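Type VI immunity protein Atu4351 (Agrobacterium fabrum, PDB 6ITW) probably serves as the immunity protein (antitoxin) of a type VI secretion effector-immunity pair, shielding the bacterium from its cognate toxin. Local coordinates at residues A72-H85 with L96-N108. Sequence-based numbering, arbitrary orientation.
Sequences ALGGDKQLNPVRTH and LAWNEDYKTTEIN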
loop_
_atom_site.group_PDB
_atom_site.type_symbol
_atom_site.label_atom_id
_atom_site.label_comp_id
_atom_site.label_asym_id
_atom_site.label_seq_id
_atom_site.Cartn_x
_atom_site.Cartn_y
_atom_site.Cartn_z
ATOM N N ALA A 72 -4.915 -3.880 10.640
ATOM C CA ALA A 72 -5.843 -3.029 9.898
ATOM C C ALA A 72 -7.090 -3.803 9.489
ATOM O O ALA A 72 -8.195 -3.253 9.472
ATOM C CB ALA A 72 -5.157 -2.427 8.670
ATOM N N LEU A 73 -6.927 -5.074 9.149
ATOM C CA LEU A 73 -8.009 -5.887 8.624
ATOM C C LEU A 73 -8.531 -6.886 9.649
ATOM O O LEU A 73 -9.347 -7.742 9.300
ATOM C CB LEU A 73 -7.549 -6.617 7.365
ATOM C CG LEU A 73 -7.079 -5.750 6.202
ATOM C CD1 LEU A 73 -6.842 -6.640 4.983
ATOM C CD2 LEU A 73 -8.078 -4.649 5.891
ATOM N N GLY A 74 -8.072 -6.788 10.894
ATOM C CA GLY A 74 -8.488 -7.658 11.972
ATOM C C GLY A 74 -9.967 -7.969 11.979
ATOM O O GLY A 74 -10.802 -7.074 12.137
ATOM N N GLY A 75 -10.292 -9.240 11.766
ATOM C CA GLY A 75 -11.644 -9.724 11.901
ATOM C C GLY A 75 -12.553 -9.472 10.723
ATOM O O GLY A 75 -13.767 -9.668 10.852
ATOM N N ASP A 76 -12.026 -9.052 9.580
ATOM C CA ASP A 76 -12.893 -8.862 8.428
ATOM C C ASP A 76 -13.208 -10.199 7.765
ATOM O O ASP A 76 -12.350 -11.079 7.666
ATOM C CB ASP A 76 -12.258 -7.919 7.413
ATOM C CG ASP A 76 -13.295 -7.261 6.536
ATOM O OD1 ASP A 76 -13.851 -6.221 6.970
ATOM O OD2 ASP A 76 -13.581 -7.795 5.441
ATOM N N LYS A 77 -14.446 -10.340 7.291
ATOM C CA LYS A 77 -14.873 -11.605 6.693
ATOM C C LYS A 77 -14.458 -11.712 5.233
ATOM O O LYS A 77 -14.042 -12.785 4.779
ATOM C CB LYS A 77 -16.389 -11.765 6.804
ATOM C CG LYS A 77 -16.959 -11.490 8.197
ATOM C CD LYS A 77 -16.384 -12.429 9.270
ATOM C CE LYS A 77 -17.037 -12.148 10.625
ATOM N NZ LYS A 77 -16.392 -12.878 11.751
ATOM N N GLN A 78 -14.570 -10.620 4.483
ATOM C CA GLN A 78 -14.245 -10.635 3.061
ATOM C C GLN A 78 -12.760 -10.414 2.773
ATOM O O GLN A 78 -12.191 -11.097 1.914
ATOM C CB GLN A 78 -15.062 -9.573 2.348
ATOM C CG GLN A 78 -16.542 -9.695 2.604
ATOM C CD GLN A 78 -17.327 -8.758 1.733
ATOM O OE1 GLN A 78 -17.193 -7.533 1.838
ATOM N NE2 GLN A 78 -18.139 -9.321 0.845
ATOM N N LEU A 79 -12.123 -9.455 3.448
ATOM C CA LEU A 79 -10.694 -9.187 3.266
ATOM C C LEU A 79 -9.951 -9.754 4.469
ATOM O O LEU A 79 -9.511 -9.037 5.370
ATOM C CB LEU A 79 -10.437 -7.695 3.099
ATOM C CG LEU A 79 -11.116 -7.091 1.884
ATOM C CD1 LEU A 79 -10.773 -5.606 1.803
ATOM C CD2 LEU A 79 -10.712 -7.867 0.620
ATOM N N ASN A 80 -9.808 -11.063 4.468
ATOM C CA ASN A 80 -9.230 -11.763 5.602
ATOM C C ASN A 80 -7.730 -11.486 5.687
ATOM O O ASN A 80 -6.998 -11.785 4.733
ATOM C CB ASN A 80 -9.534 -13.252 5.435
ATOM C CG ASN A 80 -8.782 -14.133 6.402
ATOM O OD1 ASN A 80 -8.305 -13.698 7.458
ATOM N ND2 ASN A 80 -8.671 -15.401 6.040
ATOM N N PRO A 81 -7.227 -10.947 6.800
ATOM C CA PRO A 81 -5.784 -10.637 6.876
ATOM C C PRO A 81 -4.889 -11.816 6.526
ATOM O O PRO A 81 -3.830 -11.619 5.910
ATOM C CB PRO A 81 -5.575 -10.201 8.336
ATOM C CG PRO A 81 -6.926 -10.122 8.967
ATOM C CD PRO A 81 -7.934 -10.773 8.081
ATOM N N VAL A 82 -5.301 -13.042 6.877
ATOM C CA VAL A 82 -4.490 -14.232 6.612
ATOM C C VAL A 82 -4.278 -14.447 5.121
ATOM O O VAL A 82 -3.302 -15.086 4.720
ATOM C CB VAL A 82 -5.135 -15.484 7.271
ATOM C CG1 VAL A 82 -4.304 -16.738 7.014
ATOM C CG2 VAL A 82 -5.287 -15.294 8.783
ATOM N N ARG A 83 -5.157 -13.910 4.278
ATOM C CA ARG A 83 -5.060 -14.067 2.831
ATOM C C ARG A 83 -4.739 -12.747 2.126
ATOM O O ARG A 83 -4.984 -12.603 0.918
ATOM C CB ARG A 83 -6.360 -14.674 2.295
ATOM C CG ARG A 83 -6.621 -16.069 2.872
ATOM C CD ARG A 83 -8.032 -16.584 2.595
ATOM N NE ARG A 83 -8.282 -16.804 1.177
ATOM C CZ ARG A 83 -7.817 -17.855 0.496
ATOM N NH1 ARG A 83 -7.064 -18.764 1.114
ATOM N NH2 ARG A 83 -8.094 -17.997 -0.802
ATOM N N THR A 84 -4.196 -11.778 2.860
ATOM C CA THR A 84 -3.908 -10.461 2.305
ATOM C C THR A 84 -2.463 -10.114 2.610
ATOM O O THR A 84 -2.027 -10.198 3.764
ATOM C CB THR A 84 -4.847 -9.396 2.870
ATOM O OG1 THR A 84 -6.203 -9.864 2.788
ATOM C CG2 THR A 84 -4.693 -8.085 2.079
ATOM N N HIS A 85 -1.724 -9.730 1.578
ATOM C CA HIS A 85 -0.272 -9.656 1.670
ATOM C C HIS A 85 0.197 -8.289 1.209
ATOM O O HIS A 85 -0.088 -7.884 0.078
ATOM C CB HIS A 85 0.358 -10.777 0.843
ATOM C CG HIS A 85 -0.292 -12.099 1.085
ATOM N ND1 HIS A 85 -0.175 -12.770 2.286
ATOM C CD2 HIS A 85 -1.120 -12.843 0.315
ATOM C CE1 HIS A 85 -0.881 -13.886 2.230
ATOM N NE2 HIS A 85 -1.466 -13.952 1.047
ATOM N N LEU A 96 0.008 -1.125 -1.093
ATOM C CA LEU A 96 -0.462 -1.998 -2.163
ATOM C C LEU A 96 -0.377 -3.438 -1.665
ATOM O O LEU A 96 0.722 -3.927 -1.348
ATOM C CB LEU A 96 0.370 -1.827 -3.429
ATOM C CG LEU A 96 0.109 -2.820 -4.568
ATOM C CD1 LEU A 96 -1.373 -2.886 -4.890
ATOM C CD2 LEU A 96 0.892 -2.448 -5.825
ATOM N N ALA A 97 -1.530 -4.109 -1.584
ATOM C CA ALA A 97 -1.614 -5.454 -1.032
ATOM C C ALA A 97 -2.285 -6.385 -2.028
ATOM O O ALA A 97 -3.056 -5.963 -2.894
ATOM C CB ALA A 97 -2.390 -5.484 0.290
ATOM N N TRP A 98 -1.991 -7.669 -1.905
ATOM C CA TRP A 98 -2.634 -8.668 -2.745
ATOM C C TRP A 98 -3.542 -9.527 -1.877
ATOM O O TRP A 98 -3.075 -10.187 -0.934
ATOM C CB TRP A 98 -1.603 -9.536 -3.460
ATOM C CG TRP A 98 -2.238 -10.590 -4.287
ATOM C CD1 TRP A 98 -2.396 -11.914 -3.958
ATOM C CD2 TRP A 98 -2.825 -10.422 -5.582
ATOM N NE1 TRP A 98 -3.032 -12.575 -4.979
ATOM C CE2 TRP A 98 -3.301 -11.688 -5.991
ATOM C CE3 TRP A 98 -2.978 -9.328 -6.444
ATOM C CZ2 TRP A 98 -3.931 -11.888 -7.226
ATOM C CZ3 TRP A 98 -3.604 -9.525 -7.672
ATOM C CH2 TRP A 98 -4.075 -10.799 -8.049
ATOM N N ASN A 99 -4.831 -9.519 -2.189
ATOM C CA ASN A 99 -5.792 -10.390 -1.521
ATOM C C ASN A 99 -6.005 -11.620 -2.395
ATOM O O ASN A 99 -6.300 -11.491 -3.594
ATOM C CB ASN A 99 -7.125 -9.681 -1.269
ATOM C CG ASN A 99 -8.168 -10.615 -0.673
ATOM O OD1 ASN A 99 -8.893 -11.299 -1.401
ATOM N ND2 ASN A 99 -8.229 -10.670 0.656
ATOM N N GLU A 100 -5.871 -12.807 -1.790
ATOM C CA GLU A 100 -5.917 -14.051 -2.561
ATOM C C GLU A 100 -7.277 -14.291 -3.204
ATOM O O GLU A 100 -7.356 -14.980 -4.228
ATOM C CB GLU A 100 -5.561 -15.239 -1.678
ATOM C CG GLU A 100 -4.113 -15.310 -1.292
ATOM C CD GLU A 100 -3.879 -16.375 -0.248
ATOM O OE1 GLU A 100 -4.430 -17.486 -0.412
ATOM O OE2 GLU A 100 -3.158 -16.107 0.740
ATOM N N ASP A 101 -8.350 -13.729 -2.641
ATOM C CA ASP A 101 -9.692 -13.934 -3.178
ATOM C C ASP A 101 -10.155 -12.808 -4.084
ATOM O O ASP A 101 -10.883 -13.068 -5.047
ATOM C CB ASP A 101 -10.702 -14.110 -2.027
ATOM C CG ASP A 101 -10.292 -15.213 -1.057
ATOM O OD1 ASP A 101 -10.143 -16.379 -1.502
ATOM O OD2 ASP A 101 -10.089 -14.918 0.142
ATOM N N TYR A 102 -9.754 -11.563 -3.817
ATOM C CA TYR A 102 -10.305 -10.423 -4.542
ATOM C C TYR A 102 -9.236 -9.548 -5.190
ATOM O O TYR A 102 -9.564 -8.471 -5.713
ATOM C CB TYR A 102 -11.204 -9.608 -3.604
ATOM C CG TYR A 102 -12.377 -10.416 -3.059
ATOM C CD1 TYR A 102 -13.530 -10.631 -3.820
ATOM C CD2 TYR A 102 -12.318 -10.983 -1.786
ATOM C CE1 TYR A 102 -14.612 -11.390 -3.309
ATOM C CE2 TYR A 102 -13.376 -11.744 -1.268
ATOM C CZ TYR A 102 -14.519 -11.941 -2.030
ATOM O OH TYR A 102 -15.554 -12.687 -1.491
ATOM N N LYS A 103 -7.977 -10.008 -5.216
ATOM C CA LYS A 103 -6.848 -9.363 -5.896
ATOM C C LYS A 103 -6.417 -8.042 -5.254
ATOM O O LYS A 103 -6.395 -7.904 -4.027
ATOM C CB LYS A 103 -7.137 -9.095 -7.385
ATOM C CG LYS A 103 -8.108 -10.015 -8.118
ATOM C CD LYS A 103 -7.665 -11.450 -8.207
ATOM C CE LYS A 103 -8.463 -12.183 -9.296
ATOM N NZ LYS A 103 -8.551 -13.643 -9.018
ATOM N N THR A 104 -6.094 -7.063 -6.099
ATOM C CA THR A 104 -5.409 -5.850 -5.673
ATOM C C THR A 104 -6.225 -5.089 -4.635
ATOM O O THR A 104 -7.412 -4.804 -4.833
ATOM C CB THR A 104 -5.135 -4.958 -6.889
ATOM O OG1 THR A 104 -4.181 -5.593 -7.749
ATOM C CG2 THR A 104 -4.580 -3.625 -6.464
ATOM N N THR A 105 -5.570 -4.749 -3.534
ATOM C CA THR A 105 -6.182 -4.071 -2.401
ATOM C C THR A 105 -5.304 -2.883 -2.025
ATOM O O THR A 105 -4.076 -2.959 -2.154
ATOM C CB THR A 105 -6.321 -5.047 -1.203
ATOM O OG1 THR A 105 -7.056 -6.219 -1.608
ATOM C CG2 THR A 105 -7.019 -4.385 -0.013
ATOM N N GLU A 106 -5.915 -1.783 -1.584
ATOM C CA GLU A 106 -5.176 -0.616 -1.108
ATOM C C GLU A 106 -5.588 -0.325 0.330
ATOM O O GLU A 106 -6.782 -0.254 0.637
ATOM C CB GLU A 106 -5.410 0.616 -2.004
ATOM C CG GLU A 106 -4.982 0.457 -3.494
ATOM C CD GLU A 106 -5.198 1.735 -4.344
ATOM O OE1 GLU A 106 -5.357 2.829 -3.760
ATOM O OE2 GLU A 106 -5.210 1.647 -5.596
ATOM N N ILE A 107 -4.606 -0.160 1.207
ATOM C CA ILE A 107 -4.841 0.122 2.618
ATOM C C ILE A 107 -4.252 1.501 2.895
ATOM O O ILE A 107 -3.029 1.654 3.024
ATOM C CB ILE A 107 -4.230 -0.941 3.537
ATOM C CG1 ILE A 107 -4.733 -2.342 3.165
ATOM C CG2 ILE A 107 -4.587 -0.650 4.966
ATOM C CD1 ILE A 107 -4.197 -3.452 4.110
ATOM N N ASN A 108 -5.120 2.510 2.981
ATOM C CA ASN A 108 -4.696 3.891 3.185
ATOM C C ASN A 108 -4.539 4.111 4.686
ATOM O O ASN A 108 -5.516 4.362 5.401
ATOM C CB ASN A 108 -5.697 4.852 2.556
ATOM C CG ASN A 108 -5.252 6.295 2.636
ATOM O OD1 ASN A 108 -4.556 6.692 3.577
ATOM N ND2 ASN A 108 -5.656 7.098 1.654
HETATM O O HOH W 1 -10.079 -12.645 2.052
#
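Arg83 reaches Glu100 and Asp101, in the turn that links strands 94-99 and 103-108, at the open end of the antiparallel beta hairpin of strands 84-90 and 94-99 in the GAD-like domain. His85 and Trp98 form a hydrogen-bonded pair, while Arg83 O takes the backbone N of Glu100. From its root, Arg83 CB lies 3.8 Å from Glu100 OE2; CG still touches the same oxygen, at 4.1 Å, and CD passes 3.6 Å from Asp101 OD2. The chain then bends at chi3 (65°), bringing the guanidinium side-on to Asp101: NE bonds OD2 at 2.8 Å and NH2 bonds OD1 at 2.7 Å, both from the syn side, though tilted out of the carboxylate plane. Arginine suits the place because its flat guanidinium can give two N-H groups to one carboxylate at its edge while Glu100 OE1 lies over its face, 3.3 Å from NH1, a pairing of charges alone. Glu100 OE2 accepts from His85 NE2 through the anti lone pair; this bond in the ring plane holds the imidazole's rotation, histidine offering an N-H at its edge.

On the other sheet face, beside Thr84, Asn99 offers an acceptor to the turn and a donor across the strands. With CG anti to the backbone N (chi1 175°), its OD1 accepts from the N of Asp101 (an Asx turn) and of Tyr102, together an Asx motif, and ND2 donates to Thr84 OG1. A water accepts from Asn99 ND2 and Asn80 N and donates to Gln78 O and, at 3.0 Å, to Asp101 OD2.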